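Local coordinates for putative hydrolase (PDB 3MCW), which probably acts as a hydrolase of the isochorismatase family, though its substrate is not established, at residues A23-S28 with A77-V82; R49-P54 with A189-I194; L143-C148 with M169-L174. All blocks are in the same frame, centred on the assembly; numbering follows the deposited sequence. Where two conformers were deposited one is given.

Contact 1: A23-S28 with A77-V82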
ATOM      1  N   ALA A  23      -1.123 -22.223  -3.422  1.00  8.59           N
ATOM      2  CA  ALA A  23       0.193 -21.664  -3.732  1.00  9.60           C
ATOM      3  C   ALA A  23       0.956 -21.253  -2.509  1.00  8.68           C
ATOM      4  O   ALA A  23       2.182 -21.436  -2.452  1.00 10.16           O
ATOM      5  CB  ALA A  23       0.045 -20.437  -4.645  1.00 12.44           C
ATOM      6  N   VAL A  24       0.267 -20.651  -1.541  1.00  9.22           N
ATOM      7  CA  VAL A  24       0.955 -20.062  -0.418  1.00 10.25           C
ATOM      8  C   VAL A  24       1.492 -21.076   0.557  1.00 10.09           C
ATOM      9  O   VAL A  24       2.227 -20.689   1.457  1.00 13.55           O
ATOM     10  CB  VAL A  24       0.128 -19.005   0.288  1.00 12.17           C
ATOM     11  CG1 VAL A  24      -0.351 -17.897  -0.685  1.00 16.68           C
ATOM     12  CG2 VAL A  24      -1.029 -19.596   0.986  1.00 11.80           C
ATOM     13  N   ASP A  25       1.126 -22.345   0.370  1.00  9.18           N
ATOM     14  CA  ASP A  25       1.700 -23.442   1.145  1.00  9.85           C
ATOM     15  C   ASP A  25       3.058 -23.868   0.647  1.00  9.57           C
ATOM     16  O   ASP A  25       3.750 -24.637   1.315  1.00 10.87           O
ATOM     17  CB  ASP A  25       0.749 -24.647   1.154  1.00 10.78           C
ATOM     18  CG  ASP A  25      -0.590 -24.333   1.751  1.00 13.34           C
ATOM     19  OD1 ASP A  25      -0.667 -23.454   2.624  1.00 13.98           O
ATOM     20  OD2 ASP A  25      -1.581 -24.969   1.341  1.00 20.26           O
ATOM     21  N   ASP A  26       3.471 -23.381  -0.509  1.00  9.49           N
ATOM     22  CA  ASP A  26       4.741 -23.808  -1.069  1.00  9.73           C
ATOM     23  C   ASP A  26       5.883 -23.382  -0.140  1.00  8.98           C
ATOM     24  O   ASP A  26       5.942 -22.234   0.270  1.00  8.97           O
ATOM     25  CB  ASP A  26       4.962 -23.236  -2.466  1.00 11.09           C
ATOM     26  CG  ASP A  26       6.023 -23.983  -3.184  1.00 13.67           C
ATOM     27  OD1 ASP A  26       7.182 -23.705  -2.953  1.00 17.35           O
ATOM     28  OD2 ASP A  26       5.701 -24.961  -3.896  1.00 21.76           O
ATOM     29  N   PRO A  27       6.806 -24.300   0.195  1.00 10.44           N
ATOM     30  CA  PRO A  27       7.871 -23.929   1.125  1.00 10.32           C
ATOM     31  C   PRO A  27       8.765 -22.840   0.595  1.00  9.97           C
ATOM     32  O   PRO A  27       9.444 -22.179   1.402  1.00 10.58           O
ATOM     33  CB  PRO A  27       8.633 -25.234   1.369  1.00 12.71           C
ATOM     34  CG  PRO A  27       7.933 -26.245   0.694  1.00 14.49           C
ATOM     35  CD  PRO A  27       6.811 -25.739  -0.111  1.00 11.10           C
ATOM     36  N   SER A  28       8.757 -22.587  -0.713  1.00 10.83           N
ATOM     37  CA  SER A  28       9.514 -21.504  -1.374  0.80 12.85           C
ATOM     38  C   SER A  28       9.205 -20.121  -0.811  1.00 10.64           C
ATOM     39  O   SER A  28      10.013 -19.196  -0.938  1.00 13.63           O
ATOM     40  CB  SER A  28       9.303 -21.487  -2.930  0.80 13.81           C
ATOM     41  OG  SER A  28       7.970 -21.088  -3.306  0.80 16.51           O
ATOM     42  N   ALA A  77      -5.503 -23.417  -7.141  1.00  8.89           N
ATOM     43  CA  ALA A  77      -6.795 -23.731  -6.519  1.00  8.85           C
ATOM     44  C   ALA A  77      -6.948 -23.063  -5.170  1.00  7.65           C
ATOM     45  O   ALA A  77      -5.983 -22.902  -4.441  1.00  8.16           O
ATOM     46  CB  ALA A  77      -6.943 -25.250  -6.350  1.00 11.09           C
ATOM     47  N   PHE A  78      -8.177 -22.695  -4.818  1.00  8.32           N
ATOM     48  CA  PHE A  78      -8.444 -22.237  -3.460  1.00  8.10           C
ATOM     49  C   PHE A  78      -8.127 -23.327  -2.443  1.00  8.82           C
ATOM     50  O   PHE A  78      -8.288 -24.535  -2.723  1.00  9.28           O
ATOM     51  CB  PHE A  78      -9.883 -21.762  -3.315  1.00  8.28           C
ATOM     52  CG  PHE A  78     -10.122 -20.403  -3.908  1.00  8.35           C
ATOM     53  CD1 PHE A  78      -9.713 -19.261  -3.258  1.00  8.94           C
ATOM     54  CD2 PHE A  78     -10.773 -20.246  -5.128  1.00  9.32           C
ATOM     55  CE1 PHE A  78      -9.938 -18.003  -3.791  1.00  9.77           C
ATOM     56  CE2 PHE A  78     -10.983 -18.991  -5.649  1.00  9.86           C
ATOM     57  CZ  PHE A  78     -10.565 -17.872  -4.985  1.00  9.37           C
ATOM     58  N   LYS A  79      -7.704 -22.900  -1.257  1.00  8.33           N
ATOM     59  CA  LYS A  79      -7.555 -23.792  -0.117  1.00  9.29           C
ATOM     60  C   LYS A  79      -8.937 -24.369   0.215  1.00  9.65           C
ATOM     61  O   LYS A  79      -9.954 -23.660   0.173  1.00  8.99           O
ATOM     62  CB  LYS A  79      -6.999 -23.017   1.089  1.00  9.84           C
ATOM     63  CG  LYS A  79      -5.553 -22.647   0.929  1.00 10.23           C
ATOM     64  CD  LYS A  79      -5.154 -21.578   1.971  1.00 12.25           C
ATOM     65  CE  LYS A  79      -3.681 -21.636   2.256  1.00 13.26           C
ATOM     66  NZ  LYS A  79      -3.312 -22.786   3.167  1.00 12.80           N
ATOM     67  N   PRO A  80      -8.991 -25.655   0.568  1.00 11.39           N
ATOM     68  CA  PRO A  80     -10.277 -26.283   0.801  1.00 12.82           C
ATOM     69  C   PRO A  80     -11.074 -25.626   1.940  1.00 12.56           C
ATOM     70  O   PRO A  80     -12.301 -25.598   1.835  1.00 13.61           O
ATOM     71  CB  PRO A  80      -9.912 -27.733   1.132  1.00 16.05           C
ATOM     72  CG  PRO A  80      -8.462 -27.709   1.431  1.00 17.83           C
ATOM     73  CD  PRO A  80      -7.858 -26.580   0.739  1.00 14.02           C
ATOM     74  N   GLU A  81     -10.384 -25.035   2.931  1.00 13.65           N
ATOM     75  CA  GLU A  81     -11.025 -24.402   4.075  1.00 14.63           C
ATOM     76  C   GLU A  81     -11.936 -23.270   3.656  1.00 12.95           C
ATOM     77  O   GLU A  81     -12.856 -22.906   4.382  1.00 15.36           O
ATOM     78  CB  GLU A  81      -9.997 -23.846   5.078  1.00 15.96           C
ATOM     79  CG  GLU A  81      -9.187 -24.868   5.811  1.00 17.84           C
ATOM     80  CD  GLU A  81      -7.871 -25.190   5.142  1.00 18.32           C
ATOM     81  OE1 GLU A  81      -7.711 -24.967   3.932  1.00 18.68           O
ATOM     82  OE2 GLU A  81      -6.997 -25.704   5.855  1.00 24.88           O
ATOM     83  N   VAL A  82     -11.602 -22.640   2.527  1.00 10.04           N
ATOM     84  CA  VAL A  82     -12.297 -21.442   2.070  1.00 10.44           C
ATOM     85  C   VAL A  82     -12.660 -21.531   0.585  1.00  8.59           C
ATOM     86  O   VAL A  82     -12.785 -20.534  -0.107  1.00 11.14           O
ATOM     87  CB  VAL A  82     -11.480 -20.169   2.364  1.00 11.62           C
ATOM     88  CG1 VAL A  82     -11.444 -19.920   3.901  1.00 13.99           C
ATOM     89  CG2 VAL A  82     -10.066 -20.242   1.763  1.00 12.24           C
TER

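Contact 2: R49-P54 with A189-I194. With EDO (1,2-ethanediol), chain K.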
ATOM      1  N   ARG A  49     -22.032 -16.923   5.112  1.00  6.81           N
ATOM      2  CA  ARG A  49     -22.941 -17.790   4.372  1.00  6.90           C
ATOM      3  C   ARG A  49     -24.227 -18.042   5.165  1.00  7.27           C
ATOM      4  O   ARG A  49     -25.323 -17.946   4.621  1.00  7.99           O
ATOM      5  CB  ARG A  49     -22.262 -19.115   4.034  1.00  6.58           C
ATOM      6  CG  ARG A  49     -21.223 -19.010   2.955  1.00  6.78           C
ATOM      7  CD  ARG A  49     -20.450 -20.299   2.846  1.00  6.87           C
ATOM      8  NE  ARG A  49     -19.562 -20.262   1.678  1.00  7.18           N
ATOM      9  CZ  ARG A  49     -18.552 -21.077   1.450  1.00  7.17           C
ATOM     10  NH1 ARG A  49     -18.183 -21.995   2.317  1.00  8.56           N
ATOM     11  NH2 ARG A  49     -17.889 -20.970   0.308  1.00  7.89           N
ATOM     12  N   ALA A  50     -24.091 -18.370   6.442  1.00  7.05           N
ATOM     13  CA  ALA A  50     -25.244 -18.691   7.277  1.00  7.70           C
ATOM     14  C   ALA A  50     -26.179 -17.497   7.396  1.00  8.23           C
ATOM     15  O   ALA A  50     -27.385 -17.681   7.444  1.00 10.04           O
ATOM     16  CB  ALA A  50     -24.773 -19.172   8.646  1.00  9.06           C
ATOM     17  N   ARG A  51     -25.627 -16.284   7.412  1.00  7.75           N
ATOM     18  CA  ARG A  51     -26.391 -15.060   7.566  1.00  9.48           C
ATOM     19  C   ARG A  51     -26.830 -14.479   6.226  1.00  9.29           C
ATOM     20  O   ARG A  51     -27.604 -13.505   6.201  1.00 11.99           O
ATOM     21  CB  ARG A  51     -25.597 -14.037   8.377  1.00  9.64           C
ATOM     22  CG  ARG A  51     -25.432 -14.407   9.863  1.00 11.14           C
ATOM     23  CD  ARG A  51     -24.559 -13.385  10.554  1.00 12.17           C
ATOM     24  NE  ARG A  51     -24.331 -13.657  11.980  1.00 13.67           N
ATOM     25  CZ  ARG A  51     -25.203 -13.451  12.949  1.00 14.66           C
ATOM     26  NH1 ARG A  51     -26.418 -12.973  12.693  1.00 16.53           N
ATOM     27  NH2 ARG A  51     -24.873 -13.742  14.216  1.00 16.21           N
ATOM     28  N   GLY A  52     -26.361 -15.040   5.117  1.00  9.39           N
ATOM     29  CA  GLY A  52     -26.733 -14.507   3.818  1.00  9.85           C
ATOM     30  C   GLY A  52     -26.186 -13.122   3.532  1.00  9.76           C
ATOM     31  O   GLY A  52     -26.814 -12.349   2.812  1.00 12.26           O
ATOM     32  N   LEU A  53     -25.014 -12.821   4.066  1.00  8.37           N
ATOM     33  CA  LEU A  53     -24.388 -11.514   3.893  1.00  8.28           C
ATOM     34  C   LEU A  53     -23.477 -11.501   2.650  1.00  7.76           C
ATOM     35  O   LEU A  53     -23.040 -12.544   2.171  1.00  8.51           O
ATOM     36  CB  LEU A  53     -23.598 -11.185   5.163  1.00  8.60           C
ATOM     37  CG  LEU A  53     -24.447 -10.859   6.363  1.00 10.24           C
ATOM     38  CD1 LEU A  53     -23.559 -10.843   7.613  1.00 12.39           C
ATOM     39  CD2 LEU A  53     -25.118  -9.494   6.145  1.00 14.02           C
ATOM     40  N   PRO A  54     -23.155 -10.302   2.144  1.00  7.51           N
ATOM     41  CA  PRO A  54     -22.395 -10.202   0.924  1.00  7.54           C
ATOM     42  C   PRO A  54     -20.949 -10.711   1.085  1.00  6.70           C
ATOM     43  O   PRO A  54     -20.312 -10.428   2.098  1.00  6.88           O
ATOM     44  CB  PRO A  54     -22.413  -8.688   0.625  1.00  9.44           C
ATOM     45  CG  PRO A  54     -23.370  -8.077   1.478  1.00 10.52           C
ATOM     46  CD  PRO A  54     -23.610  -8.987   2.619  1.00  8.82           C
ATOM     47  N   ALA A 189     -19.006 -11.333  16.858  1.00 11.26           N
ATOM     48  CA  ALA A 189     -19.895 -10.771  17.871  1.00 12.84           C
ATOM     49  C   ALA A 189     -20.666  -9.584  17.303  1.00 12.59           C
ATOM     50  O   ALA A 189     -21.868  -9.427  17.538  1.00 14.46           O
ATOM     51  CB  ALA A 189     -19.098 -10.366  19.095  1.00 14.87           C
ATOM     52  N   ALA A 190     -19.991  -8.744  16.522  1.00 11.65           N
ATOM     53  CA  ALA A 190     -20.630  -7.555  15.947  1.00 12.31           C
ATOM     54  C   ALA A 190     -21.744  -7.926  14.962  1.00 11.61           C
ATOM     55  O   ALA A 190     -22.772  -7.219  14.886  1.00 12.16           O
ATOM     56  CB  ALA A 190     -19.598  -6.658  15.266  1.00 13.83           C
ATOM     57  N   LEU A 191     -21.586  -9.029  14.234  1.00 11.26           N
ATOM     58  CA  LEU A 191     -22.658  -9.477  13.343  1.00 10.77           C
ATOM     59  C   LEU A 191     -23.964  -9.719  14.097  1.00 11.58           C
ATOM     60  O   LEU A 191     -25.032  -9.409  13.595  1.00 12.64           O
ATOM     61  CB  LEU A 191     -22.279 -10.751  12.624  1.00 11.52           C
ATOM     62  CG  LEU A 191     -21.154 -10.684  11.607  1.00 11.81           C
ATOM     63  CD1 LEU A 191     -20.897 -12.042  10.995  1.00 14.34           C
ATOM     64  CD2 LEU A 191     -21.454  -9.638  10.517  1.00 14.26           C
ATOM     65  N   GLY A 192     -23.860 -10.286  15.292  1.00 12.33           N
ATOM     66  CA  GLY A 192     -25.015 -10.560  16.117  1.00 13.03           C
ATOM     67  C   GLY A 192     -25.758  -9.345  16.631  1.00 13.13           C
ATOM     68  O   GLY A 192     -26.873  -9.494  17.108  1.00 15.26           O
ATOM     69  N   ASN A 193     -25.128  -8.169  16.558  1.00 12.49           N
ATOM     70  CA  ASN A 193     -25.724  -6.909  17.012  1.00 12.69           C
ATOM     71  C   ASN A 193     -26.375  -6.099  15.906  1.00 11.43           C
ATOM     72  O   ASN A 193     -27.055  -5.108  16.193  1.00 13.68           O
ATOM     73  CB  ASN A 193     -24.691  -6.055  17.754  1.00 14.85           C
ATOM     74  CG  ASN A 193     -24.167  -6.712  19.004  1.00 17.57           C
ATOM     75  OD1 ASN A 193     -22.983  -6.557  19.344  1.00 23.41           O
ATOM     76  ND2 ASN A 193     -25.014  -7.464  19.681  1.00 21.02           N
ATOM     77  N   ILE A 194     -26.248  -6.536  14.654  1.00 11.02           N
ATOM     78  CA  ILE A 194     -26.810  -5.782  13.551  1.00 11.16           C
ATOM     79  C   ILE A 194     -28.324  -5.688  13.668  1.00 11.98           C
ATOM     80  O   ILE A 194     -28.900  -4.612  13.523  1.00 12.98           O
ATOM     81  CB  ILE A 194     -26.410  -6.393  12.211  1.00 11.84           C
ATOM     82  CG1 ILE A 194     -24.909  -6.150  11.991  1.00 12.95           C
ATOM     83  CG2 ILE A 194     -27.254  -5.789  11.051  1.00 14.29           C
ATOM     84  CD1 ILE A 194     -24.378  -6.811  10.766  1.00 14.90           C
TER
HETATM   85  C1  EDO K 206     -27.231  -9.684  10.486  1.00 22.56           C
HETATM   86  O1  EDO K 206     -28.582  -9.262  10.780  1.00 30.49           O
HETATM   87  C2  EDO K 206     -27.267 -10.957   9.705  1.00 21.10           C
HETATM   88  O2  EDO K 206     -27.633 -12.077  10.508  1.00 24.35           O

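Contact 3: L143-C148 with M169-L174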
ATOM      1  N   LEU A 143     -10.001  -5.039   9.194  1.00  6.70           N
ATOM      2  CA  LEU A 143      -9.020  -6.044   8.818  1.00  6.55           C
ATOM      3  C   LEU A 143      -8.990  -7.099   9.906  1.00  6.34           C
ATOM      4  O   LEU A 143      -8.609  -6.805  11.054  1.00  7.31           O
ATOM      5  CB  LEU A 143      -7.649  -5.384   8.634  1.00  7.21           C
ATOM      6  CG  LEU A 143      -6.547  -6.339   8.219  1.00  7.73           C
ATOM      7  CD1 LEU A 143      -6.844  -7.063   6.932  1.00  7.37           C
ATOM      8  CD2 LEU A 143      -5.254  -5.542   8.042  1.00 11.17           C
ATOM      9  N   ALA A 144      -9.406  -8.327   9.587  1.00  6.13           N
ATOM     10  CA  ALA A 144      -9.461  -9.444  10.532  1.00  6.58           C
ATOM     11  C   ALA A 144      -8.076 -10.057  10.593  1.00  6.62           C
ATOM     12  O   ALA A 144      -7.744 -10.991   9.859  1.00  6.83           O
ATOM     13  CB  ALA A 144     -10.525 -10.471  10.116  1.00  8.34           C
ATOM     14  N   GLU A 145      -7.246  -9.528  11.480  1.00  6.78           N
ATOM     15  CA  GLU A 145      -5.817  -9.812  11.400  1.00  6.92           C
ATOM     16  C   GLU A 145      -5.453 -11.265  11.717  1.00  6.48           C
ATOM     17  O   GLU A 145      -4.466 -11.782  11.244  1.00  6.75           O
ATOM     18  CB  GLU A 145      -4.991  -8.820  12.231  1.00  8.04           C
ATOM     19  CG  GLU A 145      -5.200  -8.920  13.707  1.00  8.37           C
ATOM     20  CD  GLU A 145      -4.336  -9.978  14.378  1.00  8.20           C
ATOM     21  OE1 GLU A 145      -3.245 -10.303  13.865  1.00  8.76           O
ATOM     22  OE2 GLU A 145      -4.764 -10.467  15.452  1.00 12.68           O
ATOM     23  N   ASP A 146      -6.263 -11.906  12.570  1.00  6.56           N
ATOM     24  CA  ASP A 146      -6.070 -13.324  12.881  1.00  6.58           C
ATOM     25  C   ASP A 146      -6.406 -14.251  11.733  1.00  6.63           C
ATOM     26  O   ASP A 146      -6.048 -15.419  11.746  1.00  7.88           O
ATOM     27  CB  ASP A 146      -6.802 -13.721  14.158  1.00  7.96           C
ATOM     28  CG  ASP A 146      -8.304 -13.540  14.086  1.00  8.47           C
ATOM     29  OD1 ASP A 146      -8.779 -12.555  13.473  1.00  8.78           O
ATOM     30  OD2 ASP A 146      -9.037 -14.340  14.700  1.00 12.31           O
ATOM     31  N   GLY A 147      -7.135 -13.724  10.730  1.00  6.49           N
ATOM     32  CA  GLY A 147      -7.382 -14.415   9.485  1.00  6.18           C
ATOM     33  C   GLY A 147      -6.412 -14.069   8.392  1.00  6.13           C
ATOM     34  O   GLY A 147      -6.618 -14.412   7.231  1.00  7.87           O
ATOM     35  N   CYS A 148      -5.326 -13.381   8.721  1.00  5.73           N
ATOM     36  CA  CYS A 148      -4.293 -13.032   7.774  1.00  5.80           C
ATOM     37  C   CYS A 148      -2.986 -13.684   8.187  1.00  5.77           C
ATOM     38  O   CYS A 148      -2.750 -13.938   9.381  1.00  6.92           O
ATOM     39  CB  CYS A 148      -4.058 -11.513   7.728  1.00  6.22           C
ATOM     40  SG  CYS A 148      -5.485 -10.565   7.163  1.00  6.57           S
HETATM   41  N   MSE A 169       4.337  -5.000  11.814  1.00  5.82           N
HETATM   42  CA  MSE A 169       4.678  -3.713  11.220  0.50  6.12           C
HETATM   43  C   MSE A 169       3.593  -3.290  10.229  1.00  6.25           C
HETATM   44  O   MSE A 169       3.165  -2.122  10.208  1.00  7.00           O
HETATM   45  CB  MSE A 169       6.106  -3.739  10.633  0.50  6.86           C
HETATM   46  CG  MSE A 169       7.178  -3.779  11.725  0.50  8.24           C
HETATM   47 SE   MSE A 169       9.037  -3.785  11.141  0.37 10.54          SE
HETATM   48  CE  MSE A 169       9.106  -1.958  10.726  0.50 12.83           C
ATOM     49  N   SER A 170       3.130  -4.220   9.396  1.00  6.13           N
ATOM     50  CA  SER A 170       2.048  -3.869   8.465  0.60  6.48           C
ATOM     51  C   SER A 170       0.775  -3.486   9.174  1.00  6.70           C
ATOM     52  O   SER A 170       0.142  -2.498   8.817  1.00  7.58           O
ATOM     53  CB  SER A 170       1.768  -4.991   7.488  0.60  6.49           C
ATOM     54  OG  SER A 170       2.796  -5.131   6.541  0.60  7.37           O
ATOM     55  N   LEU A 171       0.398  -4.220  10.218  1.00  6.43           N
ATOM     56  CA  LEU A 171      -0.800  -3.849  10.964  1.00  6.51           C
ATOM     57  C   LEU A 171      -0.691  -2.433  11.545  1.00  6.44           C
ATOM     58  O   LEU A 171      -1.653  -1.687  11.554  1.00  6.98           O
ATOM     59  CB  LEU A 171      -1.111  -4.842  12.083  1.00  6.94           C
ATOM     60  CG  LEU A 171      -1.525  -6.255  11.682  1.00  8.05           C
ATOM     61  CD1 LEU A 171      -1.850  -7.032  12.951  1.00  8.59           C
ATOM     62  CD2 LEU A 171      -2.623  -6.283  10.617  1.00  9.40           C
ATOM     63  N   ALA A 172       0.470  -2.090  12.085  1.00  6.76           N
ATOM     64  CA  ALA A 172       0.657  -0.759  12.644  1.00  6.99           C
ATOM     65  C   ALA A 172       0.533   0.326  11.572  1.00  7.12           C
ATOM     66  O   ALA A 172      -0.016   1.392  11.843  1.00  8.40           O
ATOM     67  CB  ALA A 172       1.989  -0.665  13.355  1.00  8.49           C
ATOM     68  N   ASN A 173       1.086   0.077  10.399  1.00  6.81           N
ATOM     69  CA  ASN A 173       0.963   1.038   9.290  1.00  7.83           C
ATOM     70  C   ASN A 173      -0.463   1.156   8.774  1.00  7.45           C
ATOM     71  O   ASN A 173      -0.863   2.220   8.306  1.00  8.91           O
ATOM     72  CB  ASN A 173       1.920   0.671   8.153  1.00  8.76           C
ATOM     73  CG  ASN A 173       3.410   0.990   8.471  1.00  9.29           C
ATOM     74  OD1 ASN A 173       3.713   1.799   9.367  1.00 12.03           O
ATOM     75  ND2 ASN A 173       4.297   0.326   7.780  1.00 11.41           N
ATOM     76  N   LEU A 174      -1.225   0.076   8.857  1.00  6.59           N
ATOM     77  CA  LEU A 174      -2.585   0.045   8.351  1.00  6.76           C
ATOM     78  C   LEU A 174      -3.612   0.626   9.316  1.00  6.46           C
ATOM     79  O   LEU A 174      -4.564   1.286   8.883  1.00  7.49           O
ATOM     80  CB  LEU A 174      -2.967  -1.385   7.968  1.00  6.50           C
ATOM     81  CG  LEU A 174      -2.282  -1.938   6.735  1.00  7.07           C
ATOM     82  CD1 LEU A 174      -2.536  -3.422   6.566  1.00  9.13           C
ATOM     83  CD2 LEU A 174      -2.774  -1.184   5.470  1.00 10.27           C
TER

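Contact 1: A23-S28 with A77-V82
Lys79 NZ is gripped by two carboxylates: it donates to Asp25 OD1 at 2.8 Å, a salt bridge between the two loops, and forms a second one with Glu38 at the start of helix 37-51. The setting is the parallel alpha/beta fold of the isochorismatase family, in which residues 23-28 belong to the loop that follows strand 14-18 and residues 77-82 to the long connection that follows strand 55-60. The bond reaches OD1 through its syn lone pair, on the side of the other carboxylate oxygen, so OD2 also comes within 3.3 Å of NZ. Lys79 is buried whereas Asp25 faces solvent, and two carboxylates around one ammonium would be expected to keep it charged. The side chain of Lys79 runs nearly extended as far as CE and then bends at its last torsion (chi4 -77°), which swings NZ round to meet Asp25 coming from the opposite direction. At that bend CE lies 3.6 Å from Val24 CG2, the two side chains crossing at about a right angle; the valine methyl thus packs on the aliphatic carbon next to the charge. Backbone hydrogen bonds between Ala77 and Gln22 and between Lys79 and Met20, just before the first segment, tie the loops together. Each loop is also braced internally by a turn: Asp26 N binds Ala23 O, and beyond the lysine Val82 N returns to Lys79 O at 3.0 Å.

Contact 2: R49-P54 with A189-I194
Arg51 and Leu191 meet where helix 37-51 and helix 184-191 come to their ends, and the contact divides into a close apolar side and a polar, solvent-facing one. On the close side Leu53 CD1 lies 3.8 Å from Leu191 CD2, the two leucines running antiparallel alongside each other. Leu191 is buried, and Trp48 of helix 37-51 touches both leucines while Phe8 adds a further surface to Leu191, so this part is a small apolar cluster, buried at Leu191.

The other side is built from one long exposed side chain. Arg51 extends from CG to NE, then turns at chi4 (-76°), laying the guanidinium across the end of the second helix. Arg51 NE sits 3.6 Å from Leu191 CB, and Arg51 NH2 reaches to 3.7 Å from Gly192 CA. Seen against the flat group itself, Leu191 C stands over the centre of one face, 4.0 Å above the plane. No hydrogen bond joins the protein atoms of the two segments here; the flat cation simply rests on backbone and CB. A 1,2-ethanediol, probably from the crystallisation liquor, meets one edge: Arg51 NH1 donates to its O2 at 2.7 Å, with an angle of 156° at the hydrogen, and O2 lies in the guanidinium plane. The far end of the diol leans on Ile194, whose CG2 is 3.7 Å from O1.

Gly52, with positive phi, closes helix 37-51 in a Schellman motif, and the chain passes through Leu53 into strand 55-60. The arrangement is that of a beta-alpha-beta crossover of a parallel alpha/beta fold, packed against the C-terminal helix on the same face of the sheet.

Contact 3: L143-C148 with M169-L174
Glu145 and Leu171 cross at about a right angle, joining the corner within strand 140-149 to helix 163-174. Glu145 CB faces both methyls of Leu171, 3.7 Å from Leu171 CD1 and 3.8 Å from Leu171 CD2. A chi1 of 67° tucks CG over the backbone, flanked by N and C, and the chain bends again at chi2 (85°). This folds the acid back along the methyl: CG is 3.9 Å from Leu171 CD1, and the carboxylate carbon passes close to the same atom. At the tip OE1 comes to 3.7 Å from CD1, but its polar partner is His167 NE2, one turn earlier on the same helix. Deeper in, Leu143 CD2 touches both helix leucines, 3.8 Å from Leu171 CD2 and 3.7 Å from Leu174 CD1. Val127 of helix 123-136 and Val181 of the neighbouring strand extend this apolar layer, and Trp156 of the second subunit packs on Leu171. Sheet and helix are therefore held by hydrocarbon, including the aliphatic part of the glutamate, while the hydrogen bond to His167 satisfies OE1 at the border of the leucine layer.

Overall arrangement
Helix 37-51 relates all three sites: Glu38 near its start shares the lysine of contact 1, Arg51 at its end carries contact 2, and in between Ala40 and Leu44 touch Asp146 and Ala144 of contact 3. The centres of contacts 1 and 2 are nevertheless about 27 Å apart, with nearest atoms about 5 Å apart. Contact 3 lies about 20 Å from contact 1 and about 22 Å from contact 2, centre to centre. It joins the sheet to a helix on the face opposite helix 37-51, close to the subunit interface. Ethanediol molecules lie beside Val24 of contact 1 and Arg51 of contact 2; neither identifies a substrate site.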